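Local coordinates for protein N-methyltransferase (Streptoalloteichus sp. ATCC 53650, PDB 5BSZ) that probably transfers a methyl group from S-adenosylmethionine to the amino nitrogen of a nucleotide-linked trideoxysugar used in building the antitumour antibiotic kedarcidin, at residues Ala48-Val54 with Phe69-Val75; Ala119-Thr124 with Gln206-Phe211; Trp149-Phe155 with Val184-Glu188. One frame throughout, in Å; residues are numbered along the deposited sequence. Where two conformers were deposited one is given.

Interaction 1: residues Ala48-Val54 with Phe69-Val75; sequences ARSLLDV and FPDAAGV
Five backbone hydrogen bonds join Arg49, Leu51 and Asp53 to Asp71, Ala73 and Val75 in the pattern of a parallel pair: Leu51 and Asp53 each bond through N and O to the residues flanking their partner, and Arg49 through O alone. Asp71 N donates to Arg49 O, Leu51 N to Asp71 O, and Ala73 N to Leu51 O at 2.9 Å; Asp53 N donates to Ala73 O and Val75 N to Asp53 O. The strand axes approach to 4.7 Å, their directions differ by only 10°, and unbroken parallel bridges run from Ser50-Asp71 to Val54-Val75.

Apolar packing differs on the two faces. On the face of Leu51 and Ala72, Leu51 rests against Phe69: CD1 lies over one ring face, 4.3 Å from the Phe69 ring centroid and 19° off the normal, displaced toward the rim. Ala48 CB meets the same ring at its edge, 3.7 Å from Phe69 CE1, and Val41 of helix 30-44 adds to this packing. On the other face, Leu52 has CG anti to the backbone N (chi1 170°), and its CD1 reaches across to Ala73 CB at 3.9 Å and Val75 CG2 at 4.0 Å.

Charged and polar groups lie at the start of the pair, where Arg49 and Pro70 are exposed. Arg49 lays one guanidinium face over Pro70, with NH1 3.7 Å from Pro70 CG. Its NH2 and Asp71 OD2 are too far apart for a salt bridge, but a water accepts from Arg49 NH2 and donates to Asp71 OD2 at 2.7 Å. Asp71 finds its direct charge partner in Arg106, while the buried Ser50 OG is satisfied by Asp109 N.

With helix 60-65 between them, the strands form a beta-alpha-beta unit of the Rossmann-like methyltransferase sheet; their C-terminal ends, at Val54 and Val75, approach the S-adenosyl-L-homocysteine site.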
loop_
_atom_site.group_PDB
_atom_site.type_symbol
_atom_site.label_atom_id
_atom_site.label_comp_id
_atom_site.label_asym_id
_atom_site.label_seq_id
_atom_site.Cartn_x
_atom_site.Cartn_y
_atom_site.Cartn_z
ATOM N N ALA A 48 -32.489 -36.045 17.102
ATOM C CA ALA A 48 -32.071 -35.149 15.996
ATOM C C ALA A 48 -30.979 -35.792 15.149
ATOM O O ALA A 48 -29.951 -36.251 15.692
ATOM C CB ALA A 48 -31.553 -33.829 16.573
ATOM N N ARG A 49 -31.125 -35.812 13.823
ATOM C CA ARG A 49 -30.060 -36.428 12.992
ATOM C C ARG A 49 -29.654 -35.640 11.759
ATOM O O ARG A 49 -28.702 -36.001 11.065
ATOM C CB ARG A 49 -30.413 -37.859 12.568
ATOM C CG ARG A 49 -31.611 -37.987 11.654
ATOM C CD ARG A 49 -31.923 -39.414 11.172
ATOM N NE ARG A 49 -30.825 -40.232 10.638
ATOM C CZ ARG A 49 -30.382 -40.336 9.383
ATOM N NH1 ARG A 49 -29.388 -41.194 9.154
ATOM N NH2 ARG A 49 -30.839 -39.619 8.341
ATOM N N SER A 50 -30.401 -34.579 11.473
ATOM C CA SER A 50 -30.112 -33.711 10.359
ATOM C C SER A 50 -29.830 -32.289 10.857
ATOM O O SER A 50 -30.453 -31.817 11.806
ATOM C CB SER A 50 -31.254 -33.667 9.351
ATOM O OG SER A 50 -32.422 -33.127 9.891
ATOM N N LEU A 51 -28.879 -31.651 10.183
ATOM C CA LEU A 51 -28.377 -30.322 10.629
ATOM C C LEU A 51 -27.917 -29.494 9.436
ATOM O O LEU A 51 -27.203 -29.987 8.532
ATOM C CB LEU A 51 -27.225 -30.493 11.615
ATOM C CG LEU A 51 -26.641 -29.167 12.166
ATOM C CD1 LEU A 51 -26.283 -29.305 13.624
ATOM C CD2 LEU A 51 -25.435 -28.725 11.379
ATOM N N LEU A 52 -28.322 -28.226 9.440
ATOM C CA LEU A 52 -27.789 -27.231 8.523
ATOM C C LEU A 52 -26.952 -26.137 9.223
ATOM O O LEU A 52 -27.407 -25.561 10.200
ATOM C CB LEU A 52 -28.951 -26.586 7.798
ATOM C CG LEU A 52 -28.596 -25.354 6.962
ATOM C CD1 LEU A 52 -27.874 -25.741 5.686
ATOM C CD2 LEU A 52 -29.736 -24.442 6.618
ATOM N N ASP A 53 -25.707 -25.957 8.783
ATOM C CA ASP A 53 -24.805 -24.911 9.296
ATOM C C ASP A 53 -24.716 -23.764 8.284
ATOM O O ASP A 53 -24.224 -23.898 7.146
ATOM C CB ASP A 53 -23.440 -25.490 9.657
ATOM C CG ASP A 53 -22.484 -24.468 10.306
ATOM O OD1 ASP A 53 -23.001 -23.499 10.917
ATOM O OD2 ASP A 53 -21.242 -24.665 10.195
ATOM N N VAL A 54 -25.239 -22.615 8.708
ATOM C CA VAL A 54 -25.404 -21.421 7.881
ATOM C C VAL A 54 -24.211 -20.472 8.088
ATOM O O VAL A 54 -23.894 -20.112 9.215
ATOM C CB VAL A 54 -26.713 -20.692 8.209
ATOM C CG1 VAL A 54 -26.854 -19.430 7.387
ATOM C CG2 VAL A 54 -27.898 -21.632 7.997
ATOM N N PHE A 69 -24.848 -35.973 13.268
ATOM C CA PHE A 69 -25.940 -35.474 12.457
ATOM C C PHE A 69 -25.598 -35.855 11.022
ATOM O O PHE A 69 -25.186 -35.011 10.230
ATOM C CB PHE A 69 -26.124 -33.966 12.616
ATOM C CG PHE A 69 -26.422 -33.556 14.033
ATOM C CD1 PHE A 69 -27.692 -33.683 14.557
ATOM C CD2 PHE A 69 -25.412 -33.055 14.832
ATOM C CE1 PHE A 69 -27.947 -33.310 15.867
ATOM C CE2 PHE A 69 -25.640 -32.679 16.140
ATOM C CZ PHE A 69 -26.912 -32.803 16.666
ATOM N N PRO A 70 -25.696 -37.160 10.708
ATOM C CA PRO A 70 -25.152 -37.652 9.430
ATOM C C PRO A 70 -25.864 -37.070 8.199
ATOM O O PRO A 70 -25.298 -37.106 7.128
ATOM C CB PRO A 70 -25.323 -39.185 9.548
ATOM C CG PRO A 70 -26.445 -39.390 10.544
ATOM C CD PRO A 70 -26.174 -38.275 11.550
ATOM N N ASP A 71 -27.055 -36.504 8.322
ATOM C CA ASP A 71 -27.752 -35.910 7.150
ATOM C C ASP A 71 -27.576 -34.372 7.315
ATOM O O ASP A 71 -28.393 -33.685 7.932
ATOM C CB ASP A 71 -29.212 -36.374 7.147
ATOM C CG ASP A 71 -30.120 -35.639 6.174
ATOM O OD1 ASP A 71 -29.640 -35.094 5.159
ATOM O OD2 ASP A 71 -31.361 -35.582 6.433
ATOM N N ALA A 72 -26.487 -33.856 6.750
ATOM C CA ALA A 72 -26.055 -32.472 7.045
ATOM C C ALA A 72 -25.906 -31.664 5.768
ATOM O O ALA A 72 -25.760 -32.225 4.652
ATOM C CB ALA A 72 -24.727 -32.496 7.796
ATOM N N ALA A 73 -25.888 -30.339 5.934
ATOM C CA ALA A 73 -25.623 -29.434 4.820
ATOM C C ALA A 73 -25.021 -28.136 5.325
ATOM O O ALA A 73 -25.113 -27.813 6.524
ATOM C CB ALA A 73 -26.871 -29.103 4.007
ATOM N N GLY A 74 -24.433 -27.410 4.382
ATOM C CA GLY A 74 -23.943 -26.047 4.682
ATOM C C GLY A 74 -24.515 -25.005 3.750
ATOM O O GLY A 74 -24.975 -25.330 2.641
ATOM N N VAL A 75 -24.449 -23.737 4.171
ATOM C CA VAL A 75 -24.755 -22.602 3.314
ATOM C C VAL A 75 -23.559 -21.671 3.449
ATOM O O VAL A 75 -23.090 -21.429 4.588
ATOM C CB VAL A 75 -26.038 -21.887 3.760
ATOM C CG1 VAL A 75 -26.097 -20.452 3.278
ATOM C CG2 VAL A 75 -27.263 -22.646 3.259
HETATM O O HOH W 1 -32.598 -37.201 8.229
#

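Interaction 2: residues Ala119-Thr124 with Gln206-Phe211. With SAH (S-adenosyl-L-homocysteine), chain B; EDO (1,2-ethanediol), chain C.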
loop_
_atom_site.group_PDB
_atom_site.type_symbol
_atom_site.label_atom_id
_atom_site.label_comp_id
_atom_site.label_asym_id
_atom_site.label_seq_id
_atom_site.Cartn_x
_atom_site.Cartn_y
_atom_site.Cartn_z
ATOM N N ALA A 119 -24.066 -11.633 12.746
ATOM C CA ALA A 119 -23.901 -10.182 12.964
ATOM C C ALA A 119 -23.270 -9.524 11.772
ATOM O O ALA A 119 -23.077 -8.320 11.732
ATOM C CB ALA A 119 -23.055 -9.955 14.218
ATOM N N TYR A 120 -23.107 -10.237 10.667
ATOM C CA TYR A 120 -23.134 -9.561 9.381
ATOM C C TYR A 120 -24.440 -8.813 9.090
ATOM O O TYR A 120 -24.442 -7.894 8.287
ATOM C CB TYR A 120 -22.860 -10.560 8.237
ATOM C CG TYR A 120 -21.428 -11.034 8.068
ATOM C CD1 TYR A 120 -20.643 -10.594 6.998
ATOM C CD2 TYR A 120 -20.841 -11.867 8.959
ATOM C CE1 TYR A 120 -19.345 -11.043 6.816
ATOM C CE2 TYR A 120 -19.538 -12.300 8.811
ATOM C CZ TYR A 120 -18.790 -11.876 7.756
ATOM O OH TYR A 120 -17.519 -12.358 7.649
ATOM N N ALA A 121 -25.535 -9.183 9.755
ATOM C CA ALA A 121 -26.755 -8.415 9.639
ATOM C C ALA A 121 -26.458 -6.991 10.059
ATOM O O ALA A 121 -25.865 -6.785 11.108
ATOM C CB ALA A 121 -27.844 -9.006 10.525
ATOM N N ALA A 122 -26.945 -6.041 9.282
ATOM C CA ALA A 122 -26.619 -4.634 9.532
ATOM C C ALA A 122 -27.568 -3.948 10.523
ATOM O O ALA A 122 -27.185 -2.948 11.118
ATOM C CB ALA A 122 -26.558 -3.887 8.219
ATOM N N ASP A 123 -28.768 -4.496 10.734
ATOM C CA ASP A 123 -29.780 -3.876 11.620
ATOM C C ASP A 123 -30.762 -4.959 12.045
ATOM O O ASP A 123 -30.680 -6.112 11.583
ATOM C CB ASP A 123 -30.517 -2.716 10.931
ATOM C CG ASP A 123 -31.146 -3.136 9.596
ATOM O OD1 ASP A 123 -31.783 -4.215 9.499
ATOM O OD2 ASP A 123 -30.967 -2.416 8.599
ATOM N N THR A 124 -31.638 -4.600 12.973
ATOM C CA THR A 124 -32.585 -5.545 13.569
ATOM C C THR A 124 -33.512 -6.227 12.578
ATOM O O THR A 124 -33.836 -7.420 12.714
ATOM C CB THR A 124 -33.409 -4.801 14.646
ATOM O OG1 THR A 124 -32.489 -4.277 15.607
ATOM C CG2 THR A 124 -34.306 -5.757 15.361
ATOM N N GLN A 206 -13.619 -5.372 8.227
ATOM C CA GLN A 206 -14.973 -5.895 8.251
ATOM C C GLN A 206 -15.695 -5.399 9.501
ATOM O O GLN A 206 -15.117 -5.300 10.587
ATOM C CB GLN A 206 -14.999 -7.424 8.102
ATOM C CG GLN A 206 -14.959 -8.249 9.389
ATOM C CD GLN A 206 -14.896 -9.764 9.176
ATOM O OE1 GLN A 206 -13.835 -10.334 8.896
ATOM N NE2 GLN A 206 -16.020 -10.432 9.373
ATOM N N ASP A 207 -16.965 -5.078 9.304
ATOM C CA ASP A 207 -17.874 -4.635 10.361
ATOM C C ASP A 207 -18.786 -5.796 10.795
ATOM O O ASP A 207 -19.237 -6.581 9.960
ATOM C CB ASP A 207 -18.711 -3.486 9.814
ATOM C CG ASP A 207 -17.943 -2.155 9.662
ATOM O OD1 ASP A 207 -16.905 -2.020 10.298
ATOM O OD2 ASP A 207 -18.473 -1.240 8.982
ATOM N N LEU A 208 -19.096 -5.851 12.095
ATOM C CA LEU A 208 -20.161 -6.658 12.654
ATOM C C LEU A 208 -21.036 -5.801 13.562
ATOM O O LEU A 208 -20.504 -4.941 14.297
ATOM C CB LEU A 208 -19.513 -7.762 13.481
ATOM C CG LEU A 208 -18.660 -8.810 12.728
ATOM C CD1 LEU A 208 -17.857 -9.667 13.665
ATOM C CD2 LEU A 208 -19.545 -9.689 11.844
ATOM N N THR A 209 -22.351 -6.014 13.509
ATOM C CA THR A 209 -23.262 -5.241 14.353
ATOM C C THR A 209 -23.260 -5.765 15.800
ATOM O O THR A 209 -23.267 -6.963 16.018
ATOM C CB THR A 209 -24.669 -5.312 13.790
ATOM O OG1 THR A 209 -24.564 -4.910 12.453
ATOM C CG2 THR A 209 -25.639 -4.402 14.561
ATOM N N LEU A 210 -23.271 -4.864 16.783
ATOM C CA LEU A 210 -23.428 -5.193 18.162
ATOM C C LEU A 210 -24.905 -5.141 18.555
ATOM O O LEU A 210 -25.476 -4.040 18.696
ATOM C CB LEU A 210 -22.584 -4.225 19.013
ATOM C CG LEU A 210 -21.090 -4.156 18.679
ATOM C CD1 LEU A 210 -20.394 -2.949 19.331
ATOM C CD2 LEU A 210 -20.448 -5.460 19.096
ATOM N N PHE A 211 -25.560 -6.303 18.594
ATOM C CA PHE A 211 -26.986 -6.342 18.952
ATOM C C PHE A 211 -27.156 -6.660 20.413
ATOM O O PHE A 211 -26.488 -7.559 20.943
ATOM C CB PHE A 211 -27.766 -7.405 18.175
ATOM C CG PHE A 211 -27.821 -7.199 16.705
ATOM C CD1 PHE A 211 -27.071 -7.979 15.862
ATOM C CD2 PHE A 211 -28.700 -6.282 16.149
ATOM C CE1 PHE A 211 -27.150 -7.798 14.493
ATOM C CE2 PHE A 211 -28.802 -6.114 14.795
ATOM C CZ PHE A 211 -28.041 -6.897 13.940
HETATM N N SAH B . -19.376 -20.225 10.961
HETATM C CA SAH B . -17.962 -20.249 10.429
HETATM C CB SAH B . -17.600 -19.050 9.526
HETATM C CG SAH B . -16.741 -17.910 10.018
HETATM S SD SAH B . -16.351 -16.607 8.901
HETATM C C SAH B . -17.102 -20.496 11.632
HETATM O O SAH B . -17.504 -20.458 12.788
HETATM O OXT SAH B . -15.991 -20.898 11.462
HETATM C "C5'" SAH B . -17.901 -15.908 8.399
HETATM C "C4'" SAH B . -18.389 -16.603 7.113
HETATM O "O4'" SAH B . -19.680 -16.097 6.725
HETATM C "C3'" SAH B . -17.496 -16.328 5.907
HETATM O "O3'" SAH B . -17.068 -17.589 5.401
HETATM C "C2'" SAH B . -18.342 -15.632 4.852
HETATM O "O2'" SAH B . -18.045 -16.085 3.507
HETATM C "C1'" SAH B . -19.735 -15.977 5.312
HETATM N N9 SAH B . -20.778 -15.001 4.944
HETATM C C8 SAH B . -20.696 -13.637 4.977
HETATM N N7 SAH B . -21.851 -13.086 4.541
HETATM C C5 SAH B . -22.659 -14.121 4.192
HETATM C C6 SAH B . -24.008 -14.229 3.642
HETATM N N6 SAH B . -24.647 -13.067 3.413
HETATM N N1 SAH B . -24.504 -15.473 3.453
HETATM C C2 SAH B . -23.797 -16.585 3.678
HETATM N N3 SAH B . -22.552 -16.579 4.187
HETATM C C4 SAH B . -21.958 -15.393 4.459
HETATM C C1 EDO C . -16.688 -1.365 5.577
HETATM O O1 EDO C . -17.942 -1.727 6.206
HETATM C C2 EDO C . -16.617 0.074 5.017
HETATM O O2 EDO C . -17.862 0.789 4.915
HETATM O O HOH W 2 -24.856 -1.917 11.562
#
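Thr209 reaches across to the loop 119-124 with both its backbone and its side chain. Its N donates to Ala119 O at 3.0 Å, with an N-H...O angle of 167°. The side chain then extends the grip: CB sits 3.3 Å from Ala121 O, and OG1, anti to the carbonyl carbon (chi1 -54°), donates to that oxygen at 2.6 Å, in the carbonyl plane and on a lone pair. A water that donates to both Thr209 OG1 and Ala122 O makes a second link to the loop, and His2 of the second subunit also hydrogen-bonds to OG1. The other branch, CG2, turns to Phe211 and lies over one face of its ring.

That ring meets the loop largely along its rim. Phe211 CZ is 4.0 Å from Ala121 CB, while CE2 is 3.6 Å from Asp123 C, just where helix 124-135 begins. Asp123 occupies the N-cap position, its OD1 accepting from Glu126 N.

The contact thus ties the last strand of the four-stranded antiparallel sheet to a loop of the Rossmann-like domain, the loop that follows strand 110-113 and carries part of the cofactor pocket. Tyr120 is the pocket residue. S-adenosyl-L-homocysteine places its adenine C8 over one face of the phenol ring, 3.5 Å from Tyr120 CE1 and toward the rim. Leu208 CD2 packs obliquely against this ring, 3.8 Å from Tyr120 CD2. In one of two deposited conformers of Gln206, NE2 lies 3.0 Å from Tyr120 OH, a doubtful approach. Leu208 also packs on Trp149, from the loop after strand 143-146, and on His187 of the adjacent strand.

Interaction 3: residues Trp149-Phe155 with Val184-Glu188. With THM (thymidine), chain G.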
loop_
_atom_site.group_PDB
_atom_site.type_symbol
_atom_site.label_atom_id
_atom_site.label_comp_id
_atom_site.label_asym_id
_atom_site.label_seq_id
_atom_site.Cartn_x
_atom_site.Cartn_y
_atom_site.Cartn_z
ATOM N N TRP A 149 -22.711 -12.682 18.077
ATOM C CA TRP A 149 -21.537 -11.808 18.274
ATOM C C TRP A 149 -21.797 -11.040 19.576
ATOM O O TRP A 149 -22.878 -11.222 20.217
ATOM C CB TRP A 149 -21.401 -10.870 17.062
ATOM C CG TRP A 149 -20.208 -9.945 17.118
ATOM C CD1 TRP A 149 -20.254 -8.581 17.061
ATOM C CD2 TRP A 149 -18.821 -10.278 17.290
ATOM N NE1 TRP A 149 -19.003 -8.062 17.170
ATOM C CE2 TRP A 149 -18.101 -9.079 17.324
ATOM C CE3 TRP A 149 -18.115 -11.470 17.398
ATOM C CZ2 TRP A 149 -16.713 -9.037 17.477
ATOM C CZ3 TRP A 149 -16.730 -11.423 17.526
ATOM C CH2 TRP A 149 -16.047 -10.209 17.600
ATOM N N TRP A 150 -20.788 -10.264 19.995
ATOM C CA TRP A 150 -20.875 -9.397 21.169
ATOM C C TRP A 150 -21.979 -8.361 21.091
ATOM O O TRP A 150 -22.463 -8.023 20.009
ATOM C CB TRP A 150 -19.507 -8.788 21.549
ATOM C CG TRP A 150 -18.445 -9.839 21.705
ATOM C CD1 TRP A 150 -17.471 -10.193 20.777
ATOM C CD2 TRP A 150 -18.275 -10.737 22.805
ATOM N NE1 TRP A 150 -16.695 -11.251 21.261
ATOM C CE2 TRP A 150 -17.164 -11.586 22.507
ATOM C CE3 TRP A 150 -18.938 -10.906 24.037
ATOM C CZ2 TRP A 150 -16.744 -12.594 23.389
ATOM C CZ3 TRP A 150 -18.486 -11.889 24.920
ATOM C CH2 TRP A 150 -17.407 -12.711 24.595
ATOM N N SER A 151 -22.426 -7.920 22.280
ATOM C CA SER A 151 -23.458 -6.896 22.429
ATOM C C SER A 151 -22.781 -5.569 22.754
ATOM O O SER A 151 -21.624 -5.553 23.157
ATOM C CB SER A 151 -24.345 -7.319 23.624
ATOM O OG SER A 151 -25.214 -8.386 23.207
ATOM N N PRO A 152 -23.519 -4.457 22.695
ATOM C CA PRO A 152 -22.864 -3.208 23.107
ATOM C C PRO A 152 -22.241 -3.293 24.480
ATOM O O PRO A 152 -21.138 -2.768 24.631
ATOM C CB PRO A 152 -24.009 -2.198 23.076
ATOM C CG PRO A 152 -24.848 -2.700 21.978
ATOM C CD PRO A 152 -24.832 -4.187 22.106
ATOM N N GLY A 153 -22.906 -3.972 25.429
ATOM C CA GLY A 153 -22.400 -4.135 26.813
ATOM C C GLY A 153 -21.130 -4.938 26.949
ATOM O O GLY A 153 -20.208 -4.588 27.715
ATOM N N THR A 154 -21.033 -5.993 26.136
ATOM C CA THR A 154 -20.002 -6.981 26.321
ATOM C C THR A 154 -18.825 -6.814 25.369
ATOM O O THR A 154 -17.787 -7.412 25.574
ATOM C CB THR A 154 -20.573 -8.412 26.246
ATOM O OG1 THR A 154 -21.367 -8.568 25.064
ATOM C CG2 THR A 154 -21.489 -8.692 27.493
ATOM N N PHE A 155 -18.959 -6.027 24.314
ATOM C CA PHE A 155 -17.816 -5.812 23.439
ATOM C C PHE A 155 -16.740 -5.072 24.218
ATOM O O PHE A 155 -17.042 -4.121 24.920
ATOM C CB PHE A 155 -18.218 -5.026 22.203
ATOM C CG PHE A 155 -17.072 -4.742 21.275
ATOM C CD1 PHE A 155 -16.555 -5.762 20.469
ATOM C CD2 PHE A 155 -16.456 -3.516 21.277
ATOM C CE1 PHE A 155 -15.454 -5.527 19.652
ATOM C CE2 PHE A 155 -15.388 -3.260 20.420
ATOM C CZ PHE A 155 -14.878 -4.266 19.616
ATOM N N VAL A 184 -21.521 -0.805 15.883
ATOM C CA VAL A 184 -20.710 -1.674 15.025
ATOM C C VAL A 184 -19.341 -1.910 15.609
ATOM O O VAL A 184 -18.759 -1.023 16.231
ATOM C CB VAL A 184 -20.673 -1.056 13.588
ATOM C CG1 VAL A 184 -19.473 -1.452 12.726
ATOM C CG2 VAL A 184 -21.973 -1.337 12.915
ATOM N N SER A 185 -18.830 -3.136 15.570
ATOM C CA SER A 185 -17.399 -3.355 15.822
ATOM C C SER A 185 -16.705 -3.496 14.446
ATOM O O SER A 185 -17.226 -4.118 13.526
ATOM C CB SER A 185 -17.150 -4.553 16.711
ATOM O OG SER A 185 -17.706 -5.775 16.201
ATOM N N ARG A 186 -15.610 -2.775 14.281
ATOM C CA ARG A 186 -14.832 -2.760 13.072
ATOM C C ARG A 186 -13.529 -3.467 13.288
ATOM O O ARG A 186 -12.747 -3.146 14.202
ATOM C CB ARG A 186 -14.581 -1.325 12.631
ATOM C CG ARG A 186 -13.749 -1.206 11.370
ATOM C CD ARG A 186 -14.028 0.130 10.691
ATOM N NE ARG A 186 -15.366 0.178 10.086
ATOM C CZ ARG A 186 -15.855 1.216 9.448
ATOM N NH1 ARG A 186 -15.125 2.316 9.321
ATOM N NH2 ARG A 186 -17.021 1.141 8.851
ATOM N N HIS A 187 -13.309 -4.469 12.458
ATOM C CA HIS A 187 -12.199 -5.410 12.624
ATOM C C HIS A 187 -11.174 -5.260 11.504
ATOM O O HIS A 187 -11.487 -5.391 10.304
ATOM C CB HIS A 187 -12.765 -6.861 12.664
ATOM C CG HIS A 187 -13.680 -7.057 13.818
ATOM N ND1 HIS A 187 -13.264 -7.614 15.011
ATOM C CD2 HIS A 187 -14.974 -6.695 13.996
ATOM C CE1 HIS A 187 -14.264 -7.581 15.874
ATOM N NE2 HIS A 187 -15.309 -7.020 15.287
ATOM N N GLU A 188 -9.940 -4.930 11.871
ATOM C CA GLU A 188 -8.864 -4.845 10.861
ATOM C C GLU A 188 -7.897 -6.000 11.020
ATOM O O GLU A 188 -7.441 -6.265 12.149
ATOM C CB GLU A 188 -8.065 -3.606 11.092
ATOM C CG GLU A 188 -8.744 -2.324 10.833
ATOM C CD GLU A 188 -8.014 -1.154 11.462
ATOM O OE1 GLU A 188 -8.059 -1.003 12.711
ATOM O OE2 GLU A 188 -7.421 -0.375 10.687
HETATM O "O5'" THM G . -11.770 -12.563 19.418
HETATM C "C5'" THM G . -11.335 -11.214 19.687
HETATM C "C4'" THM G . -12.511 -10.232 19.667
HETATM O "O4'" THM G . -13.272 -10.653 20.802
HETATM C "C3'" THM G . -12.188 -8.728 19.897
HETATM O "O3'" THM G . -12.678 -7.895 18.824
HETATM C "C2'" THM G . -12.821 -8.302 21.237
HETATM C "C1'" THM G . -13.739 -9.505 21.516
HETATM N N1 THM G . -14.069 -9.925 22.888
HETATM C C2 THM G . -15.097 -9.117 23.407
HETATM O O2 THM G . -15.472 -8.189 22.675
HETATM N N3 THM G . -15.629 -9.295 24.613
HETATM C C4 THM G . -15.235 -10.306 25.386
HETATM O O4 THM G . -15.763 -10.486 26.533
HETATM C C5 THM G . -14.173 -11.184 24.853
HETATM C C5M THM G . -13.766 -12.293 25.788
HETATM C C6 THM G . -13.628 -10.981 23.590
#
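Trp149 swings its indole toward strand 184-188 because CG lies anti to the backbone N (chi1 -178°), and Ser185 answers with OG set between its own backbone N and carbonyl carbon (chi1 57°). These two torsions bring Trp149 NE1 to 2.8 Å from Ser185 OG. The bond is bent, with an N-H...O angle of 143°, and the oxygen is tilted out of the indole plane. Ser185 OG is shared: His187 NE2 lies 2.9 Å from it in a hydrogen bond whose direction is open, and Leu208 O is a further, weak partner. The hydroxyl therefore links indole and imidazole and should limit how far either can rotate.

The two rings also touch directly. Trp149 CZ2 comes to 3.3 Å from His187 CE1, and the two rings, their planes steeply inclined, meet obliquely. From another direction Phe155 reaches the same serine: Ser185 CB lies over one face of the phenyl ring, 3.9 Å from the Phe155 centroid, a CH-pi contact.

Thymidine is bound beside this cluster, by Trp150, Thr154, Phe155 and His187 among others. Its base lies against one face of the Trp150 indole, with thymidine N3 over the ring centre and C5 3.3 Å from Trp150 CZ2. The same N3 donates an almost straight bond to Thr154 O at 3.0 Å. The turn leading to Thr154 is braced internally by Ser151 N donating to Thr154 OG1. His187 presents its ring edge to thymidine O3', and Ser178, Leu156 and Arg237 supply further hydrogen bonds to the ligand. Loop 149-155 and strand 184-188 thus both contribute to the thymidine pocket, Trp150 against the base and His187 near the sugar O3', consistent with a site for a nucleotide-linked sugar substrate.

How the interactions relate
Along the chain interaction 1 closes before the other two begin, and interaction 3 falls wholly within the span between the two segments of interaction 2. Interaction 1 lies in the seven-stranded Rossmann-like sheet, its centre about 25 Å from that of interaction 2 and about 28 Å from that of interaction 3, across the chain's centre. Interactions 2 and 3 are neighbours, with centres about 9 Å apart, sharing the antiparallel sheet through adjacent strands 184-195 and 198-209. A salt bridge from Arg186 to Asp207 and packing of Ala119 on Trp149 join them directly. Interaction 2 therefore stands between the cofactor and thymidine sites, connecting the domain that holds one to the sheet that helps hold the other.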